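Local coordinates for 2-hydroxyisobutanoyl-CoA mutase large subunit (PDB 4R3U), which provides the substrate-binding subunit of a cobalamin-dependent mutase that interconverts 2-hydroxyisobutyryl-CoA and (S)-3-hydroxybutyryl-CoA, at residues 179-184 / 219-224; 209-214 / 276-281. All blocks are in the same frame, centred on the assembly; numbering follows the deposited sequence.

Contact 1: 179-184 / 219-224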
# COMPACT_ATOMS: atom_id res chain seq x y z
N ILE A 179 18.90 -21.57 5.94
CA ILE A 179 19.92 -22.55 5.68
C ILE A 179 19.24 -23.84 5.20
O ILE A 179 18.15 -24.17 5.66
CB ILE A 179 20.85 -22.69 6.92
CG1 ILE A 179 22.18 -23.46 6.60
CG2 ILE A 179 20.11 -23.26 8.15
CD1 ILE A 179 23.26 -22.63 5.96
N ASN A 180 19.83 -24.51 4.21
CA ASN A 180 19.19 -25.67 3.60
C ASN A 180 19.98 -27.00 3.61
O ASN A 180 19.84 -27.72 4.60
CB ASN A 180 18.53 -25.31 2.26
CG ASN A 180 17.47 -24.26 2.42
OD1 ASN A 180 16.37 -24.55 2.86
ND2 ASN A 180 17.78 -23.00 2.12
N PRO A 181 20.81 -27.39 2.60
CA PRO A 181 21.50 -28.70 2.71
C PRO A 181 22.43 -28.84 3.92
O PRO A 181 22.69 -29.97 4.36
CB PRO A 181 22.24 -28.82 1.36
CG PRO A 181 22.34 -27.45 0.84
CD PRO A 181 21.13 -26.72 1.32
N SER A 182 22.94 -27.72 4.45
CA SER A 182 23.83 -27.71 5.61
C SER A 182 23.10 -27.17 6.86
O SER A 182 23.74 -26.75 7.84
CB SER A 182 25.08 -26.89 5.31
OG SER A 182 24.73 -25.57 4.92
N ALA A 183 21.74 -27.24 6.84
CA ALA A 183 20.89 -26.81 7.95
C ALA A 183 21.18 -27.53 9.25
O ALA A 183 21.12 -26.90 10.31
CB ALA A 183 19.42 -27.00 7.58
N TRP A 184 21.49 -28.86 9.18
CA TRP A 184 21.74 -29.66 10.38
C TRP A 184 22.96 -29.19 11.16
O TRP A 184 22.94 -29.19 12.40
CB TRP A 184 21.71 -31.16 10.09
CG TRP A 184 23.04 -31.86 9.90
CD1 TRP A 184 23.69 -32.63 10.81
CD2 TRP A 184 23.81 -31.92 8.69
NE1 TRP A 184 24.83 -33.17 10.25
CE2 TRP A 184 24.93 -32.74 8.95
CE3 TRP A 184 23.68 -31.33 7.41
CZ2 TRP A 184 25.91 -33.01 7.97
CZ3 TRP A 184 24.67 -31.58 6.46
CH2 TRP A 184 25.75 -32.42 6.73
N GLN A 219 15.13 -23.88 -5.39
CA GLN A 219 16.21 -23.00 -4.91
C GLN A 219 17.65 -23.38 -5.32
O GLN A 219 18.53 -22.51 -5.39
CB GLN A 219 16.03 -22.59 -3.45
CG GLN A 219 17.12 -21.61 -2.99
CD GLN A 219 16.76 -20.85 -1.77
OE1 GLN A 219 16.76 -19.64 -1.79
NE2 GLN A 219 16.46 -21.56 -0.67
N LYS A 220 17.85 -24.66 -5.68
CA LYS A 220 19.09 -25.22 -6.22
C LYS A 220 20.32 -25.26 -5.26
O LYS A 220 21.48 -25.25 -5.71
CB LYS A 220 19.39 -24.63 -7.61
CG LYS A 220 18.19 -24.56 -8.54
CD LYS A 220 17.64 -25.94 -8.94
CE LYS A 220 16.45 -25.83 -9.84
NZ LYS A 220 16.81 -26.16 -11.23
N GLU A 221 20.05 -25.38 -3.95
CA GLU A 221 21.10 -25.53 -2.94
C GLU A 221 21.08 -26.98 -2.49
O GLU A 221 20.17 -27.39 -1.79
CB GLU A 221 20.89 -24.59 -1.74
CG GLU A 221 20.74 -23.13 -2.13
CD GLU A 221 20.28 -22.21 -1.02
OE1 GLU A 221 20.08 -22.69 0.12
OE2 GLU A 221 20.09 -21.00 -1.31
N TYR A 222 22.03 -27.77 -2.94
CA TYR A 222 22.11 -29.19 -2.59
C TYR A 222 23.55 -29.65 -2.53
O TYR A 222 24.43 -29.05 -3.16
CB TYR A 222 21.28 -30.07 -3.54
CG TYR A 222 21.25 -29.64 -4.99
CD1 TYR A 222 22.42 -29.61 -5.75
CD2 TYR A 222 20.06 -29.29 -5.61
CE1 TYR A 222 22.40 -29.22 -7.09
CE2 TYR A 222 20.03 -28.89 -6.95
CZ TYR A 222 21.20 -28.88 -7.69
OH TYR A 222 21.19 -28.50 -9.01
N ILE A 223 23.81 -30.70 -1.74
CA ILE A 223 25.13 -31.27 -1.57
C ILE A 223 25.10 -32.73 -2.00
O ILE A 223 25.80 -33.12 -2.91
CB ILE A 223 25.67 -31.08 -0.10
CG1 ILE A 223 25.63 -29.59 0.35
CG2 ILE A 223 27.09 -31.63 0.02
CD1 ILE A 223 25.79 -29.31 1.85
N TYR A 224 24.25 -33.52 -1.35
CA TYR A 224 24.13 -34.97 -1.54
C TYR A 224 22.93 -35.34 -2.38
O TYR A 224 22.03 -34.51 -2.54
CB TYR A 224 23.99 -35.63 -0.14
CG TYR A 224 25.01 -35.13 0.85
CD1 TYR A 224 26.37 -35.45 0.70
CD2 TYR A 224 24.65 -34.28 1.90
CE1 TYR A 224 27.33 -34.96 1.58
CE2 TYR A 224 25.60 -33.79 2.79
CZ TYR A 224 26.94 -34.14 2.63
OH TYR A 224 27.89 -33.67 3.50
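Asn180 and Pro181 pack against Glu221 and Ile223 in a buried loop-to-loop contact at one end of the TIM barrel, where the turn after strand 175-178 meets the loop joining helices 213-219 and 226-243, beside the cobalamin. A type I beta turn from Asn180 to Ala183, closed by the bond from Ala183 N to Asn180 O, leads into helix 183-196 and presents the proline ring to the loop. CD of Pro181 lies 3.3 Å from the backbone O of Glu221, and on the same ring CB touches CD1 of Ile223 at 3.6 Å. With CG1 of Ile223 anti to its own carbonyl carbon (chi1 -54°), the ethyl branch is the one that meets the proline. Farther along, CH2 of Trp184 approaches the edge of the Tyr224 ring, 4.2 Å from CE2; both aromatic side chains also lean on Leu560 of helix 553-564. The polar end faces the active site: Gln219 and Glu221 touch cobalamin, and Gln219 also touches the bound acyl-CoA, while its NE2 is hydrogen-bonded to OE2 of Glu215. The amide of Asn180 is bonded at both ends, OD1 to NZ of Lys214 and ND2 to OE1 of Gln209, which probably fixes its rotation. Its ND2 also donates to OE1 of Glu221 over 3.1 Å, reaching the syn side but 34° out of the carboxylate plane.

Contact 2: 209-214 / 276-281. With 3KK (S-{(3R,5R,9R)-1-[(2R,3S,4R,5R)-5-(6-amino-9H-purin-9-yl)-4-hydroxy-3-(phosphonooxy)tetrahydrofuran-2-yl]-3,5,9-trihydroxy-8,8-dimethyl-3,5-dioxido-10,14-dioxo-2,4,6-trioxa-11,15-diaza-3lambda~5~,5lambda~5~-diphosphaheptadecan-17-yl} 2-hydroxy-2-methylpropanethioate), chain F.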
# COMPACT_ATOMS: atom_id res chain seq x y z
N GLN A 209 15.42 -23.39 7.74
CA GLN A 209 14.56 -23.65 6.57
C GLN A 209 14.54 -25.15 6.22
O GLN A 209 13.46 -25.72 6.06
CB GLN A 209 14.97 -22.78 5.36
CG GLN A 209 13.94 -22.78 4.26
CD GLN A 209 14.14 -21.63 3.33
OE1 GLN A 209 14.86 -21.72 2.32
NE2 GLN A 209 13.56 -20.50 3.71
N ALA A 210 15.73 -25.78 6.16
CA ALA A 210 15.97 -27.23 5.99
C ALA A 210 15.34 -28.00 4.80
O ALA A 210 15.91 -29.00 4.36
CB ALA A 210 15.73 -27.96 7.30
N ASP A 211 14.17 -27.57 4.31
CA ASP A 211 13.43 -28.20 3.19
C ASP A 211 14.29 -28.38 1.96
O ASP A 211 14.50 -27.44 1.20
CB ASP A 211 12.14 -27.40 2.85
CG ASP A 211 11.25 -27.99 1.77
OD1 ASP A 211 11.63 -29.03 1.15
OD2 ASP A 211 10.19 -27.40 1.51
N ILE A 212 14.73 -29.61 1.75
CA ILE A 212 15.58 -29.97 0.60
C ILE A 212 14.80 -30.28 -0.68
O ILE A 212 15.31 -30.04 -1.77
CB ILE A 212 16.62 -31.05 0.98
CG1 ILE A 212 17.85 -31.00 0.07
CG2 ILE A 212 16.00 -32.46 1.10
CD1 ILE A 212 18.81 -29.90 0.37
N LEU A 213 13.58 -30.78 -0.57
CA LEU A 213 12.78 -31.11 -1.75
C LEU A 213 12.56 -29.89 -2.66
O LEU A 213 12.73 -29.98 -3.88
CB LEU A 213 11.48 -31.86 -1.36
CG LEU A 213 11.69 -33.22 -0.59
CD1 LEU A 213 10.41 -33.78 -0.05
CD2 LEU A 213 12.39 -34.26 -1.43
N LYS A 214 12.36 -28.72 -2.04
CA LYS A 214 12.16 -27.48 -2.77
C LYS A 214 13.46 -26.96 -3.38
O LYS A 214 13.42 -26.12 -4.27
CB LYS A 214 11.45 -26.43 -1.89
CG LYS A 214 12.25 -25.90 -0.71
CD LYS A 214 12.98 -24.60 -1.01
CE LYS A 214 13.48 -24.00 0.28
NZ LYS A 214 14.65 -24.72 0.87
N ILE A 276 3.80 -34.09 2.37
CA ILE A 276 3.40 -35.50 2.39
C ILE A 276 4.62 -36.44 2.44
O ILE A 276 4.67 -37.33 3.30
CB ILE A 276 2.41 -35.80 1.23
CG1 ILE A 276 1.04 -35.18 1.53
CG2 ILE A 276 2.33 -37.35 0.94
CD1 ILE A 276 0.22 -34.79 0.29
N THR A 277 5.63 -36.18 1.60
CA THR A 277 6.88 -36.94 1.52
C THR A 277 7.58 -36.95 2.89
O THR A 277 7.98 -38.02 3.36
CB THR A 277 7.75 -36.38 0.40
OG1 THR A 277 6.94 -36.21 -0.75
CG2 THR A 277 8.94 -37.26 0.07
N TYR A 278 7.69 -35.77 3.52
CA TYR A 278 8.33 -35.55 4.82
C TYR A 278 7.64 -36.27 5.95
O TYR A 278 8.32 -36.93 6.75
CB TYR A 278 8.46 -34.03 5.12
CG TYR A 278 9.50 -33.29 4.29
CD1 TYR A 278 10.77 -33.84 4.06
CD2 TYR A 278 9.26 -32.00 3.81
CE1 TYR A 278 11.74 -33.15 3.33
CE2 TYR A 278 10.22 -31.31 3.07
CZ TYR A 278 11.47 -31.88 2.85
OH TYR A 278 12.45 -31.22 2.15
N VAL A 279 6.30 -36.18 6.02
CA VAL A 279 5.49 -36.83 7.05
C VAL A 279 5.64 -38.34 6.98
O VAL A 279 5.78 -39.00 8.03
CB VAL A 279 4.00 -36.39 7.01
CG1 VAL A 279 3.18 -37.10 8.09
CG2 VAL A 279 3.88 -34.87 7.16
N ASN A 280 5.63 -38.89 5.75
CA ASN A 280 5.82 -40.32 5.50
C ASN A 280 7.20 -40.80 5.98
O ASN A 280 7.29 -41.85 6.63
CB ASN A 280 5.63 -40.65 4.02
CG ASN A 280 4.20 -40.56 3.52
OD1 ASN A 280 3.24 -40.87 4.22
ND2 ASN A 280 4.04 -40.21 2.26
N GLU A 281 8.25 -40.01 5.70
CA GLU A 281 9.62 -40.31 6.11
C GLU A 281 9.81 -40.31 7.61
O GLU A 281 10.52 -41.17 8.13
CB GLU A 281 10.62 -39.35 5.43
CG GLU A 281 11.31 -39.90 4.19
CD GLU A 281 11.40 -41.40 4.05
OE1 GLU A 281 10.47 -41.99 3.46
OE2 GLU A 281 12.39 -41.98 4.55
C4 3KK F . 16.55 -16.99 0.17
C3 3KK F . 15.48 -16.12 0.83
C2 3KK F . 14.50 -15.60 -0.22
O3 3KK F . 16.14 -15.02 1.43
C1 3KK F . 14.70 -16.87 1.92
O1 3KK F . 14.34 -18.04 1.78
S1P 3KK F . 14.39 -15.89 3.35
C2P 3KK F . 13.52 -17.04 4.46
C3P 3KK F . 13.43 -16.45 5.84
N4P 3KK F . 12.64 -17.36 6.66
C5P 3KK F . 11.99 -16.95 7.76
O5P 3KK F . 12.00 -15.79 8.19
C6P 3KK F . 11.21 -18.08 8.45
C7P 3KK F . 10.59 -17.63 9.76
N8P 3KK F . 9.77 -18.71 10.33
C9P 3KK F . 9.28 -18.63 11.57
O9P 3KK F . 9.51 -17.67 12.31
CAP 3KK F . 8.50 -19.88 12.08
OAP 3KK F . 9.08 -21.11 11.61
CBP 3KK F . 6.94 -19.81 11.99
CDP 3KK F . 6.32 -21.00 12.74
CEP 3KK F . 6.46 -19.88 10.53
CCP 3KK F . 6.39 -18.53 12.65
O6A 3KK F . 6.92 -18.44 13.98
P2A 3KK F . 6.95 -17.12 14.86
O4A 3KK F . 7.36 -15.98 14.03
O5A 3KK F . 7.72 -17.43 16.09
O3A 3KK F . 5.37 -16.95 15.18
P1A 3KK F . 4.42 -17.93 16.10
O1A 3KK F . 5.02 -19.27 16.32
O2A 3KK F . 3.06 -17.86 15.56
O5B 3KK F . 4.47 -17.03 17.46
C5B 3KK F . 5.45 -17.21 18.51
C4B 3KK F . 4.76 -17.60 19.82
O4B 3KK F . 3.60 -16.75 20.10
C3B 3KK F . 4.24 -19.03 19.76
O3B 3KK F . 4.42 -19.63 21.06
P3B 3KK F . 5.48 -20.81 21.36
O8A 3KK F . 5.01 -21.89 20.46
O7A 3KK F . 6.77 -20.19 21.02
O9A 3KK F . 5.26 -21.06 22.81
C2B 3KK F . 2.76 -18.86 19.44
O2B 3KK F . 1.98 -19.97 19.91
C1B 3KK F . 2.43 -17.58 20.18
N9A 3KK F . 1.28 -16.85 19.57
C8A 3KK F . 1.19 -16.29 18.37
N7A 3KK F . -0.02 -15.75 18.24
C5A 3KK F . -0.69 -15.96 19.38
C4A 3KK F . 0.13 -16.64 20.21
N3A 3KK F . -0.27 -17.00 21.46
C2A 3KK F . -1.56 -16.65 21.92
N1A 3KK F . -2.38 -15.92 21.02
C6A 3KK F . -1.93 -15.62 19.78
N6A 3KK F . -2.70 -14.95 18.92
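The acyl-CoA pocket of the TIM barrel supplies one end of this contact, in which the segment after strand 206-208 carries Gln209 to the substrate and is held from behind by Tyr278 of helix 264-283. NE2 of Gln209 donates a nearly straight hydrogen bond (168°) to the thioester oxygen O1 of 3KK, 3.2 Å away. On the other side of the segment, the hydroxyl of Tyr278 donates a hydrogen bond to OD1 of Asp211 at 2.5 Å, from above the carboxylate plane; the ring and carboxylate planes stand 79° apart. From the opposite face of that carboxylate, Lys214 N reaches the same OD1 at 3.3 Å, a capping bond over the turn that leads into the helix. The torsion that sets CG of Asp211 trans to its amide nitrogen (chi1 -177°) lets the carboxylate serve both donors, while OD2 accepts from Ser253 N. Ile212 N adds a weak bond to the tyrosine hydroxyl. CD1 of Leu213 makes a CH-pi contact over one face of the ring, 3.8 Å from the centroid of Tyr278, and also touches CB of Thr277. A phenylalanine in place of Tyr278 would probably keep this leucine contact but leave OD1 of Asp211 without its hydroxyl donor. Around the pair, Tyr278 packs on Ile252 of strand 252-253 and Val233 of helix 226-243, and Leu213 on Ile447 and Ile450 of helix 446-451.

In the fold
Both contacts are buried and share helix 213-219: contact 2 holds its beginning, contact 1 the loop that leaves its end. Their centres lie 12 Å apart, and their segments alternate along the chain. The neighbouring turns after strands 175-178 and 206-208 are joined by a probable backbone hydrogen bond from Ala210 N to Ile179 O, 2.9 Å long, and by Lys214, whose NZ also bonds Asp211 O and so ties the two contacts together. Contact 1 borders cobalamin and combines amide-carboxylate bonding with proline packing between loops; contact 2 brings a helix against a turn through a phenol-carboxylate bond, with the partly exposed Thr277 at its edge, while Gln209 of the same turn reaches the thioester.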